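Local atomic coordinates of putative riboflavin biosynthesis protein (Shewanella loihica, PDB entry 3KY8), a protein that probably acts as a reductase of riboflavin biosynthesis, reducing 5-amino-6-(5-phosphoribosylamino)uracil. Residues Gly66-Arg71 and Leu130-Gly135. Sequence-based numbering, arbitrary orientation.
Sequences GLVMGR and LYIDGG
Val68 O receives the amide of Asp133 in a 2.9 Å bond to Asp133 N, nearly straight at the hydrogen (169°), and the CA-H of Ile132 also turns to this oxygen. The bond joins two neighbouring parallel strands, 66-70 and 129-133, inside the mixed sheet of the RibD C-terminal domain fold. Tyr131 is bonded through both backbone groups: Tyr131 N lies 2.9 Å from Gly66 O, in the carbonyl plane, while Val68 N approaches Tyr131 O (3.0 Å) from well above its carbonyl plane. On one face of the sheet Leu67 and Tyr131 run side by side. Leu67 CG comes obliquely against the ring, 3.3 Å from Tyr131 CD2, a tight fit, and Met61 of helix 57-63 packs on both side chains. The ring reaches on to the neighbouring strand 21-29, where Tyr131 OH hydrogen-bonds Phe25 O. Val68 and Ile132 occupy the other face, packed against Thr137 and Phe141 of helix 135-143. Gly70 and Gly134 occupy the N-cap positions of helices 71-77 and 135-143; a sulfate, probably from the crystallisation liquor, lies beside Gly70 and may mark a pocket. Ile132 CG1 is anti to the carbonyl carbon (chi1 -47°), and the turn at chi2 (-50°) brings Ile132 CD1 alongside Val68, 3.8 Å from Val68 CB.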
ATOM      1  N   GLY A  66      25.307   6.570   3.745  1.00 33.04           N
ATOM      2  CA  GLY A  66      24.764   7.128   4.968  1.00 31.49           C
ATOM      3  C   GLY A  66      23.270   7.019   4.890  1.00 31.74           C
ATOM      4  O   GLY A  66      22.734   6.577   3.900  1.00 32.63           O
ATOM      5  N   LEU A  67      22.625   7.442   5.952  1.00 31.98           N
ATOM      6  CA  LEU A  67      21.189   7.436   6.098  1.00 33.57           C
ATOM      7  C   LEU A  67      20.771   8.877   6.324  1.00 33.65           C
ATOM      8  O   LEU A  67      21.515   9.641   6.941  1.00 34.92           O
ATOM      9  CB  LEU A  67      20.781   6.603   7.332  1.00 31.71           C
ATOM     10  CG  LEU A  67      20.563   5.076   7.253  1.00 37.45           C
ATOM     11  CD1 LEU A  67      21.799   4.215   7.370  1.00 31.20           C
ATOM     12  CD2 LEU A  67      19.594   4.622   8.350  1.00 33.94           C
ATOM     13  N   VAL A  68      19.604   9.261   5.806  1.00 33.66           N
ATOM     14  CA  VAL A  68      18.936  10.516   6.197  1.00 32.49           C
ATOM     15  C   VAL A  68      17.635  10.088   6.871  1.00 33.34           C
ATOM     16  O   VAL A  68      16.822   9.393   6.267  1.00 33.47           O
ATOM     17  CB  VAL A  68      18.643  11.456   5.008  1.00 32.11           C
ATOM     18  CG1 VAL A  68      17.877  12.697   5.461  1.00 29.76           C
ATOM     19  CG2 VAL A  68      19.890  11.885   4.359  1.00 30.45           C
HETATM   20  N   MSE A  69      17.481  10.465   8.139  1.00 34.92           N
HETATM   21  CA  MSE A  69      16.417   9.929   9.051  1.00 35.39           C
HETATM   22  C   MSE A  69      15.740  11.069   9.778  1.00 37.38           C
HETATM   23  O   MSE A  69      16.364  12.097  10.061  1.00 39.57           O
HETATM   24  CB  MSE A  69      17.094   9.041  10.085  1.00 38.26           C
HETATM   25  CG  MSE A  69      16.176   8.445  11.097  1.00 43.44           C
HETATM   26 SE   MSE A  69      17.112   7.386  12.393  0.75 30.95          SE
HETATM   27  CE  MSE A  69      17.828   5.991  11.264  1.00 32.89           C
ATOM     28  N   GLY A  70      14.469  10.924  10.114  1.00 38.96           N
ATOM     29  CA  GLY A  70      13.827  11.996  10.919  1.00 38.13           C
ATOM     30  C   GLY A  70      14.025  11.773  12.399  1.00 37.78           C
ATOM     31  O   GLY A  70      14.511  10.734  12.788  1.00 36.24           O
ATOM     32  N   ARG A  71      13.614  12.740  13.219  1.00 41.47           N
ATOM     33  CA  ARG A  71      13.736  12.620  14.679  1.00 43.35           C
ATOM     34  C   ARG A  71      12.784  11.578  15.249  1.00 40.60           C
ATOM     35  O   ARG A  71      13.132  10.930  16.211  1.00 38.53           O
ATOM     36  CB  ARG A  71      13.570  13.972  15.414  1.00 43.61           C
ATOM     37  CG  ARG A  71      14.322  14.053  16.767  1.00 48.19           C
ATOM     38  CD  ARG A  71      14.446  15.506  17.356  1.00 51.63           C
ATOM     39  NE  ARG A  71      15.044  15.535  18.707  1.00 49.60           N
ATOM     40  N   LEU A 130      22.206   7.400  -0.477  1.00 31.87           N
ATOM     41  CA  LEU A 130      21.620   7.677   0.823  1.00 30.68           C
ATOM     42  C   LEU A 130      20.391   6.831   1.053  1.00 30.15           C
ATOM     43  O   LEU A 130      19.542   6.708   0.186  1.00 31.70           O
ATOM     44  CB  LEU A 130      21.289   9.157   0.935  1.00 29.41           C
ATOM     45  CG  LEU A 130      22.515  10.092   0.862  1.00 30.50           C
ATOM     46  CD1 LEU A 130      22.097  11.589   0.698  1.00 26.74           C
ATOM     47  CD2 LEU A 130      23.446   9.799   2.038  1.00 26.26           C
ATOM     48  N   TYR A 131      20.328   6.246   2.238  1.00 31.78           N
ATOM     49  CA  TYR A 131      19.189   5.444   2.694  1.00 31.60           C
ATOM     50  C   TYR A 131      18.234   6.372   3.471  1.00 32.86           C
ATOM     51  O   TYR A 131      18.502   6.770   4.594  1.00 29.36           O
ATOM     52  CB  TYR A 131      19.740   4.263   3.503  1.00 33.76           C
ATOM     53  CG  TYR A 131      18.765   3.455   4.329  1.00 35.02           C
ATOM     54  CD1 TYR A 131      17.405   3.400   4.023  1.00 39.32           C
ATOM     55  CD2 TYR A 131      19.230   2.664   5.372  1.00 38.53           C
ATOM     56  CE1 TYR A 131      16.537   2.660   4.784  1.00 32.34           C
ATOM     57  CE2 TYR A 131      18.367   1.902   6.122  1.00 35.95           C
ATOM     58  CZ  TYR A 131      17.030   1.903   5.816  1.00 39.59           C
ATOM     59  OH  TYR A 131      16.193   1.159   6.578  1.00 34.54           O
ATOM     60  N   ILE A 132      17.142   6.757   2.811  1.00 33.28           N
ATOM     61  CA  ILE A 132      16.189   7.696   3.370  1.00 34.54           C
ATOM     62  C   ILE A 132      15.167   6.914   4.209  1.00 36.42           C
ATOM     63  O   ILE A 132      14.480   6.013   3.680  1.00 37.70           O
ATOM     64  CB  ILE A 132      15.457   8.502   2.270  1.00 31.42           C
ATOM     65  CG1 ILE A 132      16.432   9.052   1.221  1.00 31.14           C
ATOM     66  CG2 ILE A 132      14.664   9.621   2.893  1.00 32.06           C
ATOM     67  CD1 ILE A 132      17.652   9.818   1.757  1.00 22.18           C
ATOM     68  N   ASP A 133      15.066   7.246   5.503  1.00 35.60           N
ATOM     69  CA  ASP A 133      14.222   6.487   6.436  1.00 36.15           C
ATOM     70  C   ASP A 133      13.354   7.394   7.298  1.00 36.41           C
ATOM     71  O   ASP A 133      13.730   8.497   7.629  1.00 36.37           O
ATOM     72  CB  ASP A 133      15.069   5.577   7.339  1.00 39.75           C
ATOM     73  CG  ASP A 133      14.235   4.459   7.997  1.00 42.51           C
ATOM     74  OD1 ASP A 133      13.254   3.961   7.384  1.00 45.11           O
ATOM     75  OD2 ASP A 133      14.588   4.057   9.119  1.00 44.53           O
ATOM     76  N   GLY A 134      12.165   6.916   7.637  1.00 36.61           N
ATOM     77  CA  GLY A 134      11.235   7.688   8.427  1.00 36.47           C
ATOM     78  C   GLY A 134      10.129   8.190   7.535  1.00 36.57           C
ATOM     79  O   GLY A 134      10.398   8.715   6.473  1.00 39.88           O
ATOM     80  N   GLY A 135       8.895   8.080   8.018  1.00 37.74           N
ATOM     81  CA  GLY A 135       7.701   8.477   7.290  1.00 37.95           C
ATOM     82  C   GLY A 135       7.632   9.934   6.904  1.00 36.93           C
ATOM     83  O   GLY A 135       7.360  10.248   5.748  1.00 37.73           O
TER